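Prolyl-tRNA synthetase (Naegleria fowleri, PDB 6UYH) probably catalyses the ATP-dependent attachment of proline to its cognate tRNA, and binds the inhibitor halofuginone together with an ATP analogue. Local coordinates at residues P77-K82 with I114-T119; A296-V301 with R353-R358; V300-L305 with I331-D336. One frame throughout, in Å; residues are numbered along the deposited sequence.

Contact 1 comes first along the chain; contacts 2 and 3 follow, sharing strand 300-304, and the three fall into two separate parts of the molecule. Contact 1 joins strands 79-81 and 108-116 of a three-stranded antiparallel sheet beside the halofuginone pocket of the class II catalytic core. Contacts 2 and 3 lie in the anticodon-binding domain, their centres about 40 and 46 Å from that of contact 1. They share Val-300 and Val-301, and their centres are about 8 Å apart: strand 300-304 runs between strands 333-335 and 357-361, pairing in parallel with each. Contact 1 thus leads into the inhibitor pocket, while contacts 2 and 3 belong to the domain that probably recognises the anticodon.

Contact 1 (P77-K82 with I114-T119); sequences PLFVTK and IALRPT. With HFG (7-bromo-6-chloro-3-{3-[(2R,3S)-3-hydroxypiperidin-2-yl]-2-oxopropyl}quinazolin-4(3H)-one), chain D.
Ile-114 lays its CD1 methyl over one face of the Phe-79 ring, a CH-pi contact with CD1 3.8 Å from the ring centroid. Leu-116, side by side with Phe-79, brings its CD2 to within 3.6 Å of Phe-79 CE1, and Leu-78 CD2 lies over the rim of the opposite face. The strands that carry this cluster pair at the edge of a three-stranded antiparallel sheet. Val-80 and Ala-115 form a hydrogen-bonded pair, with Ala-115 N 2.9 Å from Val-80 O, and Arg-117 N donates to Leu-78 O at 2.8 Å. The Arg-117 side chain leaves with CG anti to its own N (chi1 172°) and bends at chi3, bringing a guanidinium face over Leu-78 CA. A water in the guanidinium plane accepts from Arg-117 NH1 and donates to Pro-77 O, while NH2 is held by Asn-147. Further out, Tyr-39 of the second subunit bonds to Phe-79 O. Beyond Arg-117 the chain enters the halofuginone pocket: Pro-118 CB lies 3.6 Å from C7 of the inhibitor, and Thr-119 OG1 accepts from its piperidine N1' at 2.8 Å. Glu-121 OE1 bonds to that hydroxyl and OE2 to the inhibitor, an arrangement probably suited to a basic amine.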
loop_
_atom_site.group_PDB
_atom_site.type_symbol
_atom_site.label_atom_id
_atom_site.label_comp_id
_atom_site.label_asym_id
_atom_site.label_seq_id
_atom_site.Cartn_x
_atom_site.Cartn_y
_atom_site.Cartn_z
ATOM N N PRO A 77 1.801 -13.206 2.062
ATOM C CA PRO A 77 0.535 -13.464 1.360
ATOM C C PRO A 77 -0.723 -13.219 2.195
ATOM O O PRO A 77 -0.729 -13.241 3.431
ATOM C CB PRO A 77 0.646 -14.947 0.978
ATOM C CG PRO A 77 2.119 -15.186 0.861
ATOM C CD PRO A 77 2.676 -14.393 2.029
ATOM N N LEU A 78 -1.818 -13.008 1.457
ATOM C CA LEU A 78 -3.156 -12.870 2.028
ATOM C C LEU A 78 -3.688 -14.201 2.538
ATOM O O LEU A 78 -4.496 -14.232 3.469
ATOM C CB LEU A 78 -4.115 -12.323 0.950
ATOM C CG LEU A 78 -5.621 -12.331 1.236
ATOM C CD1 LEU A 78 -5.980 -11.320 2.320
ATOM C CD2 LEU A 78 -6.398 -12.049 -0.051
ATOM N N PHE A 79 -3.273 -15.300 1.923
ATOM C CA PHE A 79 -3.826 -16.609 2.240
ATOM C C PHE A 79 -2.974 -17.308 3.277
ATOM O O PHE A 79 -1.747 -17.177 3.286
ATOM C CB PHE A 79 -3.904 -17.483 0.991
ATOM C CG PHE A 79 -4.839 -16.959 -0.049
ATOM C CD1 PHE A 79 -6.177 -16.735 0.257
ATOM C CD2 PHE A 79 -4.395 -16.695 -1.334
ATOM C CE1 PHE A 79 -7.054 -16.252 -0.705
ATOM C CE2 PHE A 79 -5.263 -16.211 -2.295
ATOM C CZ PHE A 79 -6.590 -15.990 -1.987
ATOM N N VAL A 80 -3.632 -18.099 4.121
ATOM C CA VAL A 80 -2.937 -18.893 5.128
ATOM C C VAL A 80 -3.609 -20.256 5.197
ATOM O O VAL A 80 -4.837 -20.362 5.093
ATOM C CB VAL A 80 -2.909 -18.170 6.500
ATOM C CG1 VAL A 80 -4.334 -17.866 7.013
ATOM C CG2 VAL A 80 -2.118 -18.981 7.537
ATOM N N THR A 81 -2.800 -21.307 5.338
ATOM C CA THR A 81 -3.361 -22.649 5.421
ATOM C C THR A 81 -3.983 -22.903 6.791
ATOM O O THR A 81 -3.659 -22.259 7.795
ATOM C CB THR A 81 -2.312 -23.734 5.148
ATOM O OG1 THR A 81 -1.237 -23.635 6.096
ATOM C CG2 THR A 81 -1.763 -23.630 3.710
ATOM N N LYS A 82 -4.908 -23.863 6.811
ATOM C CA LYS A 82 -5.457 -24.339 8.076
ATOM C C LYS A 82 -4.345 -24.864 8.978
ATOM O O LYS A 82 -4.313 -24.568 10.179
ATOM C CB LYS A 82 -6.496 -25.427 7.799
ATOM C CG LYS A 82 -7.364 -25.792 9.007
ATOM C CD LYS A 82 -8.456 -26.802 8.640
ATOM C CE LYS A 82 -7.874 -28.099 8.117
ATOM N NZ LYS A 82 -8.925 -29.153 7.959
ATOM N N ILE A 114 -8.596 -22.531 2.189
ATOM C CA ILE A 114 -7.557 -21.680 2.754
ATOM C C ILE A 114 -8.233 -20.456 3.349
ATOM O O ILE A 114 -9.332 -20.071 2.936
ATOM C CB ILE A 114 -6.501 -21.276 1.708
ATOM C CG1 ILE A 114 -7.178 -20.619 0.511
ATOM C CG2 ILE A 114 -5.663 -22.493 1.276
ATOM C CD1 ILE A 114 -6.207 -20.195 -0.558
ATOM N N ALA A 115 -7.573 -19.844 4.323
ATOM C CA ALA A 115 -8.158 -18.735 5.061
ATOM C C ALA A 115 -7.560 -17.397 4.639
ATOM O O ALA A 115 -6.469 -17.320 4.066
ATOM C CB ALA A 115 -7.981 -18.950 6.569
ATOM N N LEU A 116 -8.308 -16.333 4.918
ATOM C CA LEU A 116 -7.828 -14.975 4.711
ATOM C C LEU A 116 -7.156 -14.467 5.980
ATOM O O LEU A 116 -7.656 -14.682 7.091
ATOM C CB LEU A 116 -8.973 -14.041 4.322
ATOM C CG LEU A 116 -9.838 -14.493 3.147
ATOM C CD1 LEU A 116 -10.947 -13.494 2.924
ATOM C CD2 LEU A 116 -8.997 -14.681 1.874
ATOM N N ARG A 117 -6.018 -13.804 5.797
ATOM C CA ARG A 117 -5.171 -13.162 6.795
ATOM C C ARG A 117 -5.981 -12.423 7.854
ATOM O O ARG A 117 -6.602 -11.399 7.542
ATOM C CB ARG A 117 -4.231 -12.174 6.075
ATOM C CG ARG A 117 -3.405 -11.266 6.975
ATOM C CD ARG A 117 -2.365 -10.519 6.137
ATOM N NE ARG A 117 -2.980 -9.791 5.031
ATOM C CZ ARG A 117 -2.414 -9.591 3.847
ATOM N NH1 ARG A 117 -1.209 -10.075 3.576
ATOM N NH2 ARG A 117 -3.061 -8.908 2.916
ATOM N N PRO A 118 -5.990 -12.894 9.109
ATOM C CA PRO A 118 -6.594 -12.109 10.200
ATOM C C PRO A 118 -5.548 -11.348 11.001
ATOM O O PRO A 118 -5.866 -10.515 11.855
ATOM C CB PRO A 118 -7.263 -13.184 11.055
ATOM C CG PRO A 118 -6.322 -14.355 10.923
ATOM C CD PRO A 118 -5.733 -14.289 9.522
ATOM N N THR A 119 -4.290 -11.697 10.726
ATOM C CA THR A 119 -3.040 -11.224 11.318
ATOM C C THR A 119 -1.990 -12.203 10.795
ATOM O O THR A 119 -2.361 -13.291 10.336
ATOM C CB THR A 119 -3.076 -11.167 12.855
ATOM O OG1 THR A 119 -1.818 -10.664 13.326
ATOM C CG2 THR A 119 -3.316 -12.555 13.456
HETATM O "O4'" HFG D . -3.590 -9.864 15.821
HETATM C C21 HFG D . -3.368 -10.038 17.001
HETATM C "C3'" HFG D . -2.003 -9.792 17.602
HETATM C "C2'" HFG D . -1.123 -8.774 16.865
HETATM N "N1'" HFG D . -0.713 -9.241 15.534
HETATM C "C6'" HFG D . 0.248 -8.327 14.905
HETATM C "C5'" HFG D . -0.313 -6.939 14.746
HETATM C "C4'" HFG D . -0.824 -6.411 16.090
HETATM C C39 HFG D . -1.778 -7.399 16.734
HETATM O "O7'" HFG D . -2.170 -6.917 18.023
HETATM C "C1'" HFG D . -4.464 -10.540 17.952
HETATM N N3 HFG D . -5.530 -11.238 17.236
HETATM C C4 HFG D . -5.231 -12.469 16.670
HETATM O O11 HFG D . -4.132 -12.976 16.805
HETATM C C10 HFG D . -6.333 -13.044 15.886
HETATM C C5 HFG D . -6.183 -14.285 15.270
HETATM C C2 HFG D . -6.752 -10.642 17.071
HETATM N N1 HFG D . -7.733 -11.102 16.381
HETATM C C9 HFG D . -7.526 -12.330 15.751
HETATM C C8 HFG D . -8.547 -12.836 14.947
HETATM C C7 HFG D . -8.369 -14.058 14.319
HETATM BR BR1 HFG D . -9.732 -14.665 13.154
HETATM C C6 HFG D . -7.215 -14.789 14.504
HETATM CL CL1 HFG D . -7.043 -16.381 13.827
HETATM O O HOH W 1 0.517 -11.711 5.419
#

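Contact 2 (A296-V301 with R353-R358); sequences AFCQVV and RGVPLR. With EDO (1,2-ethanediol), chain R.
Val-355, crossing Phe-297 at about a right angle, pushes its two methyls against the turn at 297-299: CG2 lies 4.0 Å from Phe-297 CZ, and CG1 is 3.6 Å from Cys-298 O. With chi1 at 74°, Phe-297 CG sits between its own N and carbonyl carbon, which leaves Cys-298 CB over one ring face and turns the ring edge to Arg-353 O. Pro-356 CD completes this tight region, 3.4 Å from Cys-298 O and 3.7 Å from Ala-296 CB. Buried Gly-354, at positive phi, ends helix 343-353 in a Schellman motif and turns the chain into strand 357-361. The strands then pair in parallel, as inner strands of the mixed sheet of the anticodon-binding domain: Leu-357 N gives a weak bond to Gln-299 O, and Val-301 N a straighter one of 3.0 Å to Leu-357 O. Val-300 and Leu-357 lie side by side under helix 391-415, whereas Trp-350 packs on Val-301 and Val-355.

The partly exposed rim is polar. The Gln-299 side chain starts out away from 353-358; its OE1 takes Arg-332 N, and NE2 bonds to Pro-293 O and to a 1,2-ethanediol, probably from crystallisation. Arg-353 leads its guanidinium off to Glu-34. Cys-298 O, buried under Val-355 and Pro-356, has no partner in the model, a desolvation cost that the apolar contacts presumably offset.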
loop_
_atom_site.group_PDB
_atom_site.type_symbol
_atom_site.label_atom_id
_atom_site.label_comp_id
_atom_site.label_asym_id
_atom_site.label_seq_id
_atom_site.Cartn_x
_atom_site.Cartn_y
_atom_site.Cartn_z
ATOM N N ALA A 296 -4.614 16.899 6.564
ATOM C CA ALA A 296 -5.691 17.495 5.778
ATOM C C ALA A 296 -5.342 17.471 4.294
ATOM O O ALA A 296 -4.324 18.044 3.896
ATOM C CB ALA A 296 -5.944 18.930 6.240
ATOM N N PHE A 297 -6.214 16.862 3.476
ATOM C CA PHE A 297 -5.982 16.803 2.030
ATOM C C PHE A 297 -5.765 18.197 1.459
ATOM O O PHE A 297 -4.979 18.386 0.519
ATOM C CB PHE A 297 -7.164 16.118 1.333
ATOM C CG PHE A 297 -8.389 16.973 1.261
ATOM C CD1 PHE A 297 -8.681 17.700 0.121
ATOM C CD2 PHE A 297 -9.230 17.085 2.362
ATOM C CE1 PHE A 297 -9.799 18.520 0.067
ATOM C CE2 PHE A 297 -10.355 17.905 2.323
ATOM C CZ PHE A 297 -10.640 18.627 1.173
ATOM N N CYS A 298 -6.479 19.180 2.000
ATOM C CA CYS A 298 -6.270 20.587 1.694
ATOM C C CYS A 298 -6.132 21.310 3.024
ATOM O O CYS A 298 -7.019 21.207 3.880
ATOM C CB CYS A 298 -7.434 21.160 0.879
ATOM S SG CYS A 298 -7.399 22.959 0.672
ATOM N N GLN A 299 -5.021 22.017 3.210
ATOM C CA GLN A 299 -4.817 22.726 4.470
ATOM C C GLN A 299 -5.393 24.132 4.452
ATOM O O GLN A 299 -5.877 24.616 5.483
ATOM C CB GLN A 299 -3.328 22.788 4.799
ATOM C CG GLN A 299 -2.697 21.416 4.990
ATOM C CD GLN A 299 -1.195 21.508 5.038
ATOM O OE1 GLN A 299 -0.565 21.983 4.093
ATOM N NE2 GLN A 299 -0.609 21.071 6.147
ATOM N N VAL A 300 -5.337 24.805 3.306
ATOM C CA VAL A 300 -5.772 26.193 3.181
ATOM C C VAL A 300 -6.567 26.316 1.894
ATOM O O VAL A 300 -6.097 25.894 0.834
ATOM C CB VAL A 300 -4.584 27.180 3.162
ATOM C CG1 VAL A 300 -5.091 28.619 3.066
ATOM C CG2 VAL A 300 -3.693 26.997 4.384
ATOM N N VAL A 301 -7.769 26.880 1.975
ATOM C CA VAL A 301 -8.554 27.211 0.788
ATOM C C VAL A 301 -8.613 28.728 0.668
ATOM O O VAL A 301 -8.890 29.428 1.651
ATOM C CB VAL A 301 -9.963 26.584 0.831
ATOM C CG1 VAL A 301 -10.765 27.056 2.051
ATOM C CG2 VAL A 301 -10.716 26.865 -0.477
ATOM N N ARG A 353 -16.084 19.632 4.507
ATOM C CA ARG A 353 -15.039 18.687 4.150
ATOM C C ARG A 353 -13.824 18.777 5.063
ATOM O O ARG A 353 -12.924 17.938 4.959
ATOM C CB ARG A 353 -14.655 18.899 2.682
ATOM C CG ARG A 353 -15.788 18.475 1.752
ATOM C CD ARG A 353 -15.671 19.057 0.349
ATOM N NE ARG A 353 -16.638 18.453 -0.568
ATOM C CZ ARG A 353 -17.939 18.747 -0.603
ATOM N NH1 ARG A 353 -18.450 19.649 0.226
ATOM N NH2 ARG A 353 -18.735 18.138 -1.472
ATOM N N GLY A 354 -13.782 19.760 5.960
ATOM C CA GLY A 354 -12.825 19.754 7.049
ATOM C C GLY A 354 -11.613 20.635 6.881
ATOM O O GLY A 354 -10.710 20.568 7.721
ATOM N N VAL A 355 -11.566 21.469 5.846
ATOM C CA VAL A 355 -10.348 22.249 5.585
ATOM C C VAL A 355 -10.030 23.128 6.794
ATOM O O VAL A 355 -10.897 23.897 7.251
ATOM C CB VAL A 355 -10.516 23.092 4.311
ATOM C CG1 VAL A 355 -9.319 23.997 4.124
ATOM C CG2 VAL A 355 -10.680 22.169 3.094
ATOM N N PRO A 356 -8.820 23.057 7.356
ATOM C CA PRO A 356 -8.571 23.761 8.627
ATOM C C PRO A 356 -8.494 25.280 8.516
ATOM O O PRO A 356 -8.844 25.967 9.484
ATOM C CB PRO A 356 -7.241 23.155 9.114
ATOM C CG PRO A 356 -6.669 22.415 7.944
ATOM C CD PRO A 356 -7.824 22.008 7.087
ATOM N N LEU A 357 -8.063 25.843 7.389
ATOM C CA LEU A 357 -7.895 27.290 7.322
ATOM C C LEU A 357 -8.456 27.822 6.015
ATOM O O LEU A 357 -8.193 27.263 4.945
ATOM C CB LEU A 357 -6.423 27.681 7.461
ATOM C CG LEU A 357 -6.088 29.173 7.463
ATOM C CD1 LEU A 357 -6.706 29.897 8.676
ATOM C CD2 LEU A 357 -4.584 29.365 7.423
ATOM N N ARG A 358 -9.231 28.898 6.106
ATOM C CA ARG A 358 -9.772 29.588 4.944
ATOM C C ARG A 358 -9.209 31.002 4.884
ATOM O O ARG A 358 -9.139 31.696 5.904
ATOM C CB ARG A 358 -11.303 29.631 5.002
ATOM C CG ARG A 358 -11.966 30.488 3.942
ATOM C CD ARG A 358 -13.483 30.353 4.004
ATOM N NE ARG A 358 -14.103 31.173 5.046
ATOM C CZ ARG A 358 -14.921 30.712 5.989
ATOM N NH1 ARG A 358 -15.234 29.425 6.041
ATOM N NH2 ARG A 358 -15.435 31.549 6.883
HETATM C C1 EDO R . 3.151 22.434 4.956
HETATM O O1 EDO R . 4.379 22.313 5.684
HETATM C C2 EDO R . 2.426 21.097 4.998
HETATM O O2 EDO R . 2.199 20.730 6.366
#

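Contact 3 (V300-L305 with I331-D336); sequences VVVIPL and IRVKLD
Val-302 and Val-333 meet at a slant, CG2 to CG2 at 3.8 Å. Val-333 CG2 is anti to its backbone N, a rotation that also carries this methyl to 3.5 Å from Val-300 O. Val-300 points to the same face as these two and brings its own CG2 to within 3.8 Å of Ile-331 CG2, the two side chains again set obliquely. At the far end the Pro-304 and Leu-335 side chains cross at about a right angle, with Pro-304 CD 3.9 Å from Leu-335 CD1. Helix 313-328, which connects the two strands, packs on this face through Thr-319, Tyr-323 and Leu-315. Strand, helix and parallel strand together make a beta-alpha-beta crossover in the mixed sheet of the anticodon-binding domain, with 333-335 as an outermost strand within the chain. Four backbone bonds hold the pair, among them Val-302 N to Lys-334 O at 2.8 Å and Asp-336 N to Val-302 O at 2.9 Å. On the other face Val-301 runs alongside Asp-336, its CG2 4.1 Å from Asp-336 CB, while the Lys-334 side chain touches Trp-350 and its end leads away from 300-305. The Asp-336 carboxylate is held through OD2, which forms a salt bridge to Arg-338 and accepts from the indole NE1 of Trp-350.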
loop_
_atom_site.group_PDB
_atom_site.type_symbol
_atom_site.label_atom_id
_atom_site.label_comp_id
_atom_site.label_asym_id
_atom_site.label_seq_id
_atom_site.Cartn_x
_atom_site.Cartn_y
_atom_site.Cartn_z
ATOM N N VAL A 300 -5.337 24.805 3.306
ATOM C CA VAL A 300 -5.772 26.193 3.181
ATOM C C VAL A 300 -6.567 26.316 1.894
ATOM O O VAL A 300 -6.097 25.894 0.834
ATOM C CB VAL A 300 -4.584 27.180 3.162
ATOM C CG1 VAL A 300 -5.091 28.619 3.066
ATOM C CG2 VAL A 300 -3.693 26.997 4.384
ATOM N N VAL A 301 -7.769 26.880 1.975
ATOM C CA VAL A 301 -8.554 27.211 0.788
ATOM C C VAL A 301 -8.613 28.728 0.668
ATOM O O VAL A 301 -8.890 29.428 1.651
ATOM C CB VAL A 301 -9.963 26.584 0.831
ATOM C CG1 VAL A 301 -10.765 27.056 2.051
ATOM C CG2 VAL A 301 -10.716 26.865 -0.477
ATOM N N VAL A 302 -8.316 29.238 -0.528
ATOM C CA VAL A 302 -8.316 30.672 -0.804
ATOM C C VAL A 302 -9.573 31.001 -1.593
ATOM O O VAL A 302 -9.856 30.367 -2.616
ATOM C CB VAL A 302 -7.055 31.098 -1.577
ATOM C CG1 VAL A 302 -7.010 32.621 -1.736
ATOM C CG2 VAL A 302 -5.800 30.604 -0.884
ATOM N N ILE A 303 -10.338 31.978 -1.116
ATOM C CA ILE A 303 -11.600 32.316 -1.769
ATOM C C ILE A 303 -11.629 33.802 -2.110
ATOM O O ILE A 303 -11.648 34.649 -1.207
ATOM C CB ILE A 303 -12.799 31.921 -0.894
ATOM C CG1 ILE A 303 -12.723 30.433 -0.533
ATOM C CG2 ILE A 303 -14.107 32.232 -1.606
ATOM C CD1 ILE A 303 -13.915 29.923 0.241
ATOM N N PRO A 304 -11.622 34.165 -3.392
ATOM C CA PRO A 304 -11.811 35.573 -3.757
ATOM C C PRO A 304 -13.290 35.925 -3.722
ATOM O O PRO A 304 -14.131 35.179 -4.228
ATOM C CB PRO A 304 -11.245 35.648 -5.180
ATOM C CG PRO A 304 -11.460 34.278 -5.732
ATOM C CD PRO A 304 -11.355 33.314 -4.565
ATOM N N LEU A 305 -13.604 37.061 -3.108
ATOM C CA LEU A 305 -14.975 37.552 -3.037
ATOM C C LEU A 305 -15.257 38.420 -4.258
ATOM O O LEU A 305 -14.603 39.452 -4.456
ATOM C CB LEU A 305 -15.195 38.337 -1.747
ATOM C CG LEU A 305 -14.746 37.590 -0.493
ATOM C CD1 LEU A 305 -15.040 38.394 0.761
ATOM C CD2 LEU A 305 -15.407 36.223 -0.428
ATOM N N ILE A 331 2.545 24.055 1.200
ATOM C CA ILE A 331 1.231 23.985 1.827
ATOM C C ILE A 331 0.234 23.461 0.799
ATOM O O ILE A 331 0.240 23.888 -0.363
ATOM C CB ILE A 331 0.823 25.369 2.360
ATOM C CG1 ILE A 331 1.825 25.837 3.427
ATOM C CG2 ILE A 331 -0.614 25.364 2.881
ATOM C CD1 ILE A 331 1.700 27.307 3.810
ATOM N N ARG A 332 -0.614 22.518 1.214
ATOM C CA ARG A 332 -1.639 21.980 0.323
ATOM C C ARG A 332 -2.767 23.001 0.244
ATOM O O ARG A 332 -3.572 23.136 1.166
ATOM C CB ARG A 332 -2.110 20.619 0.813
ATOM C CG ARG A 332 -0.994 19.584 0.781
ATOM C CD ARG A 332 -1.446 18.195 1.244
ATOM N NE ARG A 332 -1.905 18.156 2.635
ATOM C CZ ARG A 332 -1.104 18.115 3.698
ATOM N NH1 ARG A 332 0.214 18.126 3.543
ATOM N NH2 ARG A 332 -1.621 18.066 4.924
ATOM N N VAL A 333 -2.819 23.740 -0.859
ATOM C CA VAL A 333 -3.669 24.917 -0.972
ATOM C C VAL A 333 -4.579 24.743 -2.176
ATOM O O VAL A 333 -4.177 24.159 -3.189
ATOM C CB VAL A 333 -2.832 26.215 -1.081
ATOM C CG1 VAL A 333 -1.845 26.136 -2.245
ATOM C CG2 VAL A 333 -3.723 27.443 -1.224
ATOM N N LYS A 334 -5.809 25.228 -2.052
ATOM C CA LYS A 334 -6.751 25.271 -3.158
ATOM C C LYS A 334 -7.234 26.697 -3.368
ATOM O O LYS A 334 -7.333 27.482 -2.423
ATOM C CB LYS A 334 -7.944 24.347 -2.911
ATOM C CG LYS A 334 -7.603 22.881 -3.093
ATOM C CD LYS A 334 -8.842 22.009 -3.153
ATOM C CE LYS A 334 -8.468 20.570 -3.472
ATOM N NZ LYS A 334 -7.598 20.488 -4.680
ATOM N N LEU A 335 -7.518 27.028 -4.623
ATOM C CA LEU A 335 -8.070 28.322 -5.002
ATOM C C LEU A 335 -9.477 28.083 -5.537
ATOM O O LEU A 335 -9.646 27.529 -6.626
ATOM C CB LEU A 335 -7.168 28.999 -6.035
ATOM C CG LEU A 335 -7.666 30.177 -6.873
ATOM C CD1 LEU A 335 -8.472 31.157 -6.049
ATOM C CD2 LEU A 335 -6.479 30.881 -7.508
ATOM N N ASP A 336 -10.485 28.490 -4.770
ATOM C CA ASP A 336 -11.879 28.273 -5.155
ATOM C C ASP A 336 -12.414 29.561 -5.774
ATOM O O ASP A 336 -13.021 30.395 -5.102
ATOM C CB ASP A 336 -12.723 27.825 -3.968
ATOM C CG ASP A 336 -14.136 27.432 -4.375
ATOM O OD1 ASP A 336 -14.492 27.586 -5.569
ATOM O OD2 ASP A 336 -14.896 26.966 -3.503
#